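Side-chain contacts in cellulase (Xanthomonas axonopodis pv. citri, PDB 5HOS), which probably hydrolyses internal beta-1,4-glucosidic bonds of cellulose, as an endo-beta-1,4-glucanase of glycosyl hydrolase family 5: residues A[57-62]-A[306-311]; A[141-146]-A[180-185]; A[154-159]-A[170-175]. One frame throughout, in Å; residues are numbered along the deposited sequence.

Interaction 1 (A[57-62]-A[306-311]); sequences ADEYAY and AGAWWS
Glu59 reaches from helix 57-65 toward Gly307 and Ala308, and a water completes the connection. The helix follows the first barrel strand and the loop leaves the last, 298-306, so the contact lies where the TIM barrel closes. With CG beside the backbone N (chi1 -67°) and the chain extended beyond it, the carboxylate is carried straight across to the loop. OE1 of Glu59 accepts from the water at 2.7 Å, and the same water accepts from the backbone N of Ala308 at 3.0 Å. This is the close-fitting part of the contact. Direct approaches are looser: OE1 of Glu59 stays 4.3 Å from CA of Gly307, while OE2 lies 4.3 Å from the methyl CB of Ala308, on the exposed side. Gly307, at positive phi, opens a type I turn that ends at Trp310 and presents the N-H of Ala308 to the water. Within the loop, NE1 of Trp310 makes a weak hydrogen bond to O of Ala306. Glu59 OE2 also accepts from the backbone N of Ala56 and forms a salt bridge with Arg53, so the carboxylate is probably ionised, its charge shared among guanidinium, amide and water.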
# COMPACT_ATOMS: atom_id res chain seq x y z
N ALA A 57 18.98 -6.72 -2.87
CA ALA A 57 19.34 -5.89 -1.71
C ALA A 57 19.72 -4.44 -2.09
O ALA A 57 19.37 -3.50 -1.37
CB ALA A 57 20.47 -6.54 -0.92
N ASP A 58 20.41 -4.27 -3.22
CA ASP A 58 20.82 -2.92 -3.65
C ASP A 58 19.68 -2.03 -4.17
O ASP A 58 19.86 -0.82 -4.30
CB ASP A 58 22.01 -2.96 -4.64
CG ASP A 58 21.67 -3.56 -6.00
OD1 ASP A 58 20.51 -3.94 -6.25
OD2 ASP A 58 22.59 -3.66 -6.84
N GLU A 59 18.51 -2.61 -4.43
CA GLU A 59 17.32 -1.81 -4.77
C GLU A 59 16.90 -0.95 -3.58
O GLU A 59 16.60 0.24 -3.73
CB GLU A 59 16.19 -2.72 -5.27
CG GLU A 59 16.52 -3.37 -6.62
CD GLU A 59 15.42 -4.26 -7.15
OE1 GLU A 59 14.27 -3.78 -7.22
OE2 GLU A 59 15.69 -5.43 -7.52
N TYR A 60 16.99 -1.52 -2.38
CA TYR A 60 16.68 -0.79 -1.15
C TYR A 60 17.69 0.33 -0.94
O TYR A 60 17.32 1.47 -0.68
CB TYR A 60 16.64 -1.72 0.06
CG TYR A 60 15.64 -2.85 -0.08
CD1 TYR A 60 15.99 -4.05 -0.71
CD2 TYR A 60 14.34 -2.73 0.42
CE1 TYR A 60 15.08 -5.08 -0.84
CE2 TYR A 60 13.43 -3.76 0.30
CZ TYR A 60 13.80 -4.93 -0.34
OH TYR A 60 12.90 -5.97 -0.48
N ALA A 61 18.98 0.02 -1.09
CA ALA A 61 20.04 1.02 -0.95
C ALA A 61 19.84 2.21 -1.91
O ALA A 61 20.01 3.35 -1.51
CB ALA A 61 21.41 0.39 -1.15
N TYR A 62 19.44 1.94 -3.15
CA TYR A 62 19.17 3.01 -4.11
C TYR A 62 18.10 3.99 -3.59
O TYR A 62 18.32 5.20 -3.58
CB TYR A 62 18.74 2.47 -5.48
CG TYR A 62 18.26 3.58 -6.40
CD1 TYR A 62 19.17 4.48 -6.96
CD2 TYR A 62 16.90 3.78 -6.64
CE1 TYR A 62 18.73 5.52 -7.77
CE2 TYR A 62 16.46 4.82 -7.45
CZ TYR A 62 17.38 5.69 -8.01
OH TYR A 62 16.93 6.71 -8.82
N ALA A 306 8.17 1.20 -8.51
CA ALA A 306 9.44 0.78 -9.08
C ALA A 306 9.48 -0.75 -9.04
O ALA A 306 8.47 -1.40 -8.74
CB ALA A 306 10.60 1.41 -8.33
N GLY A 307 10.63 -1.33 -9.34
CA GLY A 307 10.77 -2.77 -9.48
C GLY A 307 11.45 -3.04 -10.81
O GLY A 307 11.28 -2.29 -11.77
N ALA A 308 12.22 -4.13 -10.85
CA ALA A 308 13.13 -4.39 -11.97
C ALA A 308 12.45 -4.83 -13.27
O ALA A 308 13.08 -4.76 -14.33
CB ALA A 308 14.17 -5.43 -11.55
N TRP A 309 11.19 -5.27 -13.21
CA TRP A 309 10.52 -5.86 -14.39
C TRP A 309 9.46 -4.99 -15.08
O TRP A 309 8.76 -5.48 -15.97
CB TRP A 309 9.94 -7.24 -14.03
CG TRP A 309 10.98 -8.34 -13.82
CD1 TRP A 309 12.34 -8.25 -13.98
CD2 TRP A 309 10.71 -9.70 -13.46
NE1 TRP A 309 12.93 -9.46 -13.72
CE2 TRP A 309 11.96 -10.37 -13.41
CE3 TRP A 309 9.54 -10.42 -13.18
CZ2 TRP A 309 12.06 -11.73 -13.07
CZ3 TRP A 309 9.65 -11.77 -12.85
CH2 TRP A 309 10.90 -12.41 -12.80
N TRP A 310 9.36 -3.71 -14.71
CA TRP A 310 8.44 -2.80 -15.42
C TRP A 310 8.94 -2.59 -16.84
O TRP A 310 10.15 -2.52 -17.08
CB TRP A 310 8.32 -1.43 -14.72
CG TRP A 310 7.49 -1.43 -13.48
CD1 TRP A 310 7.92 -1.23 -12.20
CD2 TRP A 310 6.06 -1.60 -13.40
NE1 TRP A 310 6.87 -1.28 -11.33
CE2 TRP A 310 5.72 -1.51 -12.03
CE3 TRP A 310 5.05 -1.83 -14.34
CZ2 TRP A 310 4.39 -1.65 -11.58
CZ3 TRP A 310 3.73 -1.97 -13.89
CH2 TRP A 310 3.42 -1.87 -12.52
N SER A 311 8.00 -2.48 -17.78
CA SER A 311 8.33 -2.19 -19.17
C SER A 311 8.81 -0.74 -19.30
O SER A 311 8.57 0.10 -18.41
CB SER A 311 7.13 -2.45 -20.08
OG SER A 311 6.11 -1.48 -19.90
O HOH W 1 12.68 -5.64 -8.29

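Interaction 2 (A[141-146]-A[180-185]); sequences RLAIAF and RKTGAT
Ala143 and Thr182 meet without a flat group between them; the planar side chains stand around the contact. Beside them, NH1 of Arg180 donates to O of Ala184 at 2.9 Å, the oxygen tilted 22° from the guanidinium plane and the donor above the carbonyl plane. NH1 also reaches O of Asn186, and NE pairs with Asp219. The Phe146 ring turns away from Thr182 and packs against helix 90-105 and strand 152-155.

Across the contact the touching atoms are small. CB of Ala143 is wedged against both branches of Thr182, 3.6 Å from OG1 and 4.0 Å from CG2. The same CG2 leans on CG1 of Ile144, also at 4.0 Å, the two side chains crossing at a slant on the exposed side. Deeper in, the methyl of Ala184 lies 4.1 Å from CB of Ala143. These contacts join two neighbouring helices of the barrel's outer layer, 132-145 and 165-181, near their C-terminal ends, just ahead of strands 152-155 and 188-191, which follow them in the chain. Beyond helix 165-181 the backbone turns through an ST turn: OG1 of Thr182 accepts from the backbone N of Ala184 at 3.2 Å, with a fairly straight N-H...O angle of 159°. Because chi1 of Thr182 is 71°, OG1 sits between the backbone N and carbonyl carbon, while CG2 is directed to helix 132-145. OG1 is bonded also to O of Ile179, so this hydroxyl is tied to both the last helical turn and the turn beyond it. Gly183 leaves the helical conformation with positive phi, and O of Thr182 receives NZ of Lys147 from the neighbouring loop.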
# COMPACT_ATOMS: atom_id res chain seq x y z
N ARG A 141 -1.08 -15.39 11.55
CA ARG A 141 0.22 -15.99 11.22
C ARG A 141 1.27 -14.95 10.83
O ARG A 141 2.41 -15.07 11.23
CB ARG A 141 0.06 -17.04 10.12
CG ARG A 141 -0.76 -18.25 10.57
CD ARG A 141 -0.96 -19.22 9.42
NE ARG A 141 -1.82 -20.36 9.76
CZ ARG A 141 -1.42 -21.47 10.38
NH1 ARG A 141 -0.17 -21.65 10.79
NH2 ARG A 141 -2.31 -22.44 10.60
N LEU A 142 0.88 -13.95 10.04
CA LEU A 142 1.82 -12.88 9.68
C LEU A 142 2.19 -12.06 10.90
O LEU A 142 3.35 -11.68 11.06
CB LEU A 142 1.27 -11.95 8.61
CG LEU A 142 1.57 -12.33 7.16
CD1 LEU A 142 0.77 -11.43 6.24
CD2 LEU A 142 3.06 -12.21 6.84
N ALA A 143 1.20 -11.76 11.75
CA ALA A 143 1.45 -10.99 12.96
C ALA A 143 2.44 -11.72 13.87
O ALA A 143 3.34 -11.08 14.42
CB ALA A 143 0.17 -10.70 13.71
N ILE A 144 2.29 -13.04 14.00
CA ILE A 144 3.21 -13.84 14.81
C ILE A 144 4.62 -13.81 14.20
O ILE A 144 5.59 -13.61 14.92
CB ILE A 144 2.69 -15.29 15.02
CG1 ILE A 144 1.46 -15.27 15.93
CG2 ILE A 144 3.78 -16.18 15.62
CD1 ILE A 144 0.60 -16.52 15.88
N ALA A 145 4.71 -14.02 12.88
CA ALA A 145 6.00 -14.07 12.20
C ALA A 145 6.82 -12.79 12.34
O ALA A 145 8.04 -12.86 12.44
CB ALA A 145 5.82 -14.41 10.73
N PHE A 146 6.14 -11.64 12.35
CA PHE A 146 6.79 -10.33 12.44
C PHE A 146 6.39 -9.55 13.67
O PHE A 146 6.41 -8.32 13.66
CB PHE A 146 6.51 -9.54 11.17
CG PHE A 146 7.10 -10.17 9.96
CD1 PHE A 146 8.47 -10.11 9.74
CD2 PHE A 146 6.30 -10.87 9.06
CE1 PHE A 146 9.04 -10.73 8.64
CE2 PHE A 146 6.87 -11.48 7.96
CZ PHE A 146 8.23 -11.41 7.75
N ARG A 180 -4.06 -7.87 17.01
CA ARG A 180 -3.80 -7.38 18.37
C ARG A 180 -3.85 -8.48 19.41
O ARG A 180 -3.11 -8.42 20.41
CB ARG A 180 -4.75 -6.22 18.74
CG ARG A 180 -4.58 -4.95 17.92
CD ARG A 180 -3.13 -4.64 17.57
NE ARG A 180 -2.99 -3.34 16.91
CZ ARG A 180 -1.91 -2.95 16.25
NH1 ARG A 180 -0.83 -3.74 16.16
NH2 ARG A 180 -1.89 -1.76 15.66
N LYS A 181 -4.68 -9.49 19.19
CA LYS A 181 -4.74 -10.61 20.13
C LYS A 181 -3.41 -11.40 20.15
O LYS A 181 -3.10 -12.01 21.17
CB LYS A 181 -5.95 -11.51 19.85
CG LYS A 181 -6.38 -12.32 21.05
CD LYS A 181 -7.76 -12.93 20.90
CE LYS A 181 -8.21 -13.54 22.22
NZ LYS A 181 -9.43 -14.37 22.06
N THR A 182 -2.60 -11.33 19.08
CA THR A 182 -1.26 -11.95 19.09
C THR A 182 -0.25 -11.21 19.97
O THR A 182 0.79 -11.76 20.29
CB THR A 182 -0.60 -12.04 17.70
OG1 THR A 182 -0.23 -10.73 17.25
CG2 THR A 182 -1.51 -12.73 16.69
N GLY A 183 -0.55 -9.96 20.32
CA GLY A 183 0.37 -9.10 21.06
C GLY A 183 1.21 -8.20 20.18
O GLY A 183 1.92 -7.33 20.66
N ALA A 184 1.12 -8.38 18.86
CA ALA A 184 1.88 -7.57 17.92
C ALA A 184 1.48 -6.11 17.99
O ALA A 184 0.29 -5.77 17.94
CB ALA A 184 1.66 -8.10 16.51
N THR A 185 2.49 -5.24 18.11
CA THR A 185 2.30 -3.80 18.24
C THR A 185 2.56 -3.02 16.97
O THR A 185 2.59 -1.79 17.00
CB THR A 185 3.24 -3.25 19.32
OG1 THR A 185 4.59 -3.58 18.97
CG2 THR A 185 2.90 -3.85 20.67

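Interaction 3 (A[154-159]-A[170-175]); sequences FGLMNE and TAAQAS
Leu156 packs against Ala172 and Ser175 inside a beta-alpha-beta unit of the TIM barrel, made of strand 152-155, helix 165-181 and strand 188-191. Leu156 follows directly on the first strand, at the C-terminal end of the barrel, the end at which family 5 glycosidases carry their active site; Asn158 and Glu159 lie just beyond it. Its side chain points outward to the helix, and chi1 of -66° puts CG beside the backbone N, anti to the carbonyl carbon. Both terminal methyls, CD1 and CD2, reach OG of Ser175.

Along the helix, Ala172 is the first residue to touch. Its CB is 4.4 Å from CD1 of Leu156, a loose apolar contact, and its backbone O is 4.2 Å from the same methyl. Past Gln173, whose side chain turns away, and Ala174, Ser175 brings the helix back to the strand side, one turn on from Ala172, and also touches Phe135. Leu156 is enclosed further by Ile176 and Ile179 of the helix and by Ile188 and Val190 of the following strand, the last of which also supports CB of Ala172.

A buried hydroxyl amid these aliphatic groups needs a partner, and the helix itself supplies one. With chi1 at 68°, OG of Ser175 lies between its backbone N and carbonyl carbon and donates to O of Ala172 at 2.8 Å, tilted 25° from the carbonyl plane. CD1 and CD2 of Leu156 both approach this OG from one side, each 3.7 Å away.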
# COMPACT_ATOMS: atom_id res chain seq x y z
N PHE A 154 1.91 -3.61 8.61
CA PHE A 154 0.93 -4.56 8.11
C PHE A 154 -0.09 -3.89 7.19
O PHE A 154 -0.96 -3.18 7.64
CB PHE A 154 0.23 -5.25 9.29
CG PHE A 154 1.14 -6.07 10.19
CD1 PHE A 154 2.36 -6.57 9.75
CD2 PHE A 154 0.74 -6.37 11.49
CE1 PHE A 154 3.16 -7.34 10.57
CE2 PHE A 154 1.54 -7.14 12.32
CZ PHE A 154 2.75 -7.62 11.87
N GLY A 155 0.05 -4.13 5.88
CA GLY A 155 -0.91 -3.65 4.87
C GLY A 155 -2.00 -4.68 4.67
O GLY A 155 -1.85 -5.59 3.86
N LEU A 156 -3.10 -4.54 5.41
CA LEU A 156 -4.15 -5.58 5.48
C LEU A 156 -4.59 -6.15 4.13
O LEU A 156 -4.68 -7.36 3.97
CB LEU A 156 -5.38 -5.06 6.20
CG LEU A 156 -5.27 -4.72 7.69
CD1 LEU A 156 -6.65 -4.28 8.16
CD2 LEU A 156 -4.76 -5.90 8.49
N MET A 157 -4.87 -5.28 3.17
CA MET A 157 -5.38 -5.73 1.88
C MET A 157 -5.28 -4.65 0.83
O MET A 157 -5.73 -3.54 1.06
CB MET A 157 -6.86 -6.13 2.01
CG MET A 157 -7.49 -6.69 0.73
SD MET A 157 -6.60 -8.12 0.08
CE MET A 157 -6.64 -9.24 1.48
N ASN A 158 -4.79 -4.99 -0.35
CA ASN A 158 -4.81 -4.04 -1.45
C ASN A 158 -6.20 -3.94 -2.08
O ASN A 158 -6.73 -4.94 -2.54
CB ASN A 158 -3.84 -4.44 -2.54
CG ASN A 158 -3.69 -3.36 -3.58
OD1 ASN A 158 -3.24 -2.26 -3.27
ND2 ASN A 158 -4.05 -3.66 -4.83
N GLU A 159 -6.75 -2.72 -2.13
CA GLU A 159 -7.93 -2.38 -2.92
C GLU A 159 -9.09 -3.40 -2.92
O GLU A 159 -9.43 -3.95 -3.97
CB GLU A 159 -7.50 -2.06 -4.37
CG GLU A 159 -6.54 -0.87 -4.44
CD GLU A 159 -6.30 -0.34 -5.85
OE1 GLU A 159 -6.87 -0.88 -6.82
OE2 GLU A 159 -5.53 0.64 -5.98
N THR A 170 -16.25 -4.69 8.51
CA THR A 170 -16.41 -5.79 9.47
C THR A 170 -15.26 -6.81 9.36
O THR A 170 -14.70 -7.21 10.38
CB THR A 170 -17.77 -6.49 9.27
OG1 THR A 170 -18.79 -5.52 9.47
CG2 THR A 170 -17.96 -7.65 10.26
N ALA A 171 -14.90 -7.19 8.13
CA ALA A 171 -13.75 -8.06 7.89
C ALA A 171 -12.44 -7.42 8.36
O ALA A 171 -11.63 -8.07 9.03
CB ALA A 171 -13.67 -8.41 6.41
N ALA A 172 -12.23 -6.15 8.00
CA ALA A 172 -11.02 -5.43 8.41
C ALA A 172 -10.91 -5.38 9.92
O ALA A 172 -9.85 -5.64 10.49
CB ALA A 172 -11.01 -4.02 7.84
N GLN A 173 -12.02 -5.08 10.57
CA GLN A 173 -12.05 -5.02 12.04
C GLN A 173 -11.67 -6.36 12.66
O GLN A 173 -10.93 -6.41 13.65
CB GLN A 173 -13.42 -4.59 12.54
CG GLN A 173 -13.49 -4.33 14.04
CD GLN A 173 -12.61 -3.18 14.44
OE1 GLN A 173 -12.95 -2.02 14.19
NE2 GLN A 173 -11.46 -3.48 15.04
N ALA A 174 -12.18 -7.45 12.09
CA ALA A 174 -11.88 -8.78 12.60
C ALA A 174 -10.39 -9.08 12.49
O ALA A 174 -9.80 -9.62 13.42
CB ALA A 174 -12.70 -9.82 11.87
N SER A 175 -9.77 -8.72 11.36
CA SER A 175 -8.34 -8.97 11.19
C SER A 175 -7.49 -8.07 12.11
O SER A 175 -6.48 -8.53 12.65
CB SER A 175 -7.91 -8.81 9.72
OG SER A 175 -8.03 -7.47 9.29

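Interactions 2 and 3 share helix 165-181 and lie on the same side of the chain's centre, whereas interaction 1 lies across the barrel from interaction 3, their centres 27 Å apart. Interaction 3 is wholly buried between strand and helix; interaction 2, helix against helix end, is partly open. They touch through Phe154, whose ring atom CZ lies 3.8 Å from CA of Ala143, so the strand's side chain fills in beneath helix 132-145. Both are chiefly van der Waals contacts; in each, a hydroxyl is hydrogen-bonded to backbone of its own segment, within the helix in interaction 3 and in the turn after it in interaction 2. Interaction 1, also largely buried, differs in using a carboxylate and a bridging water.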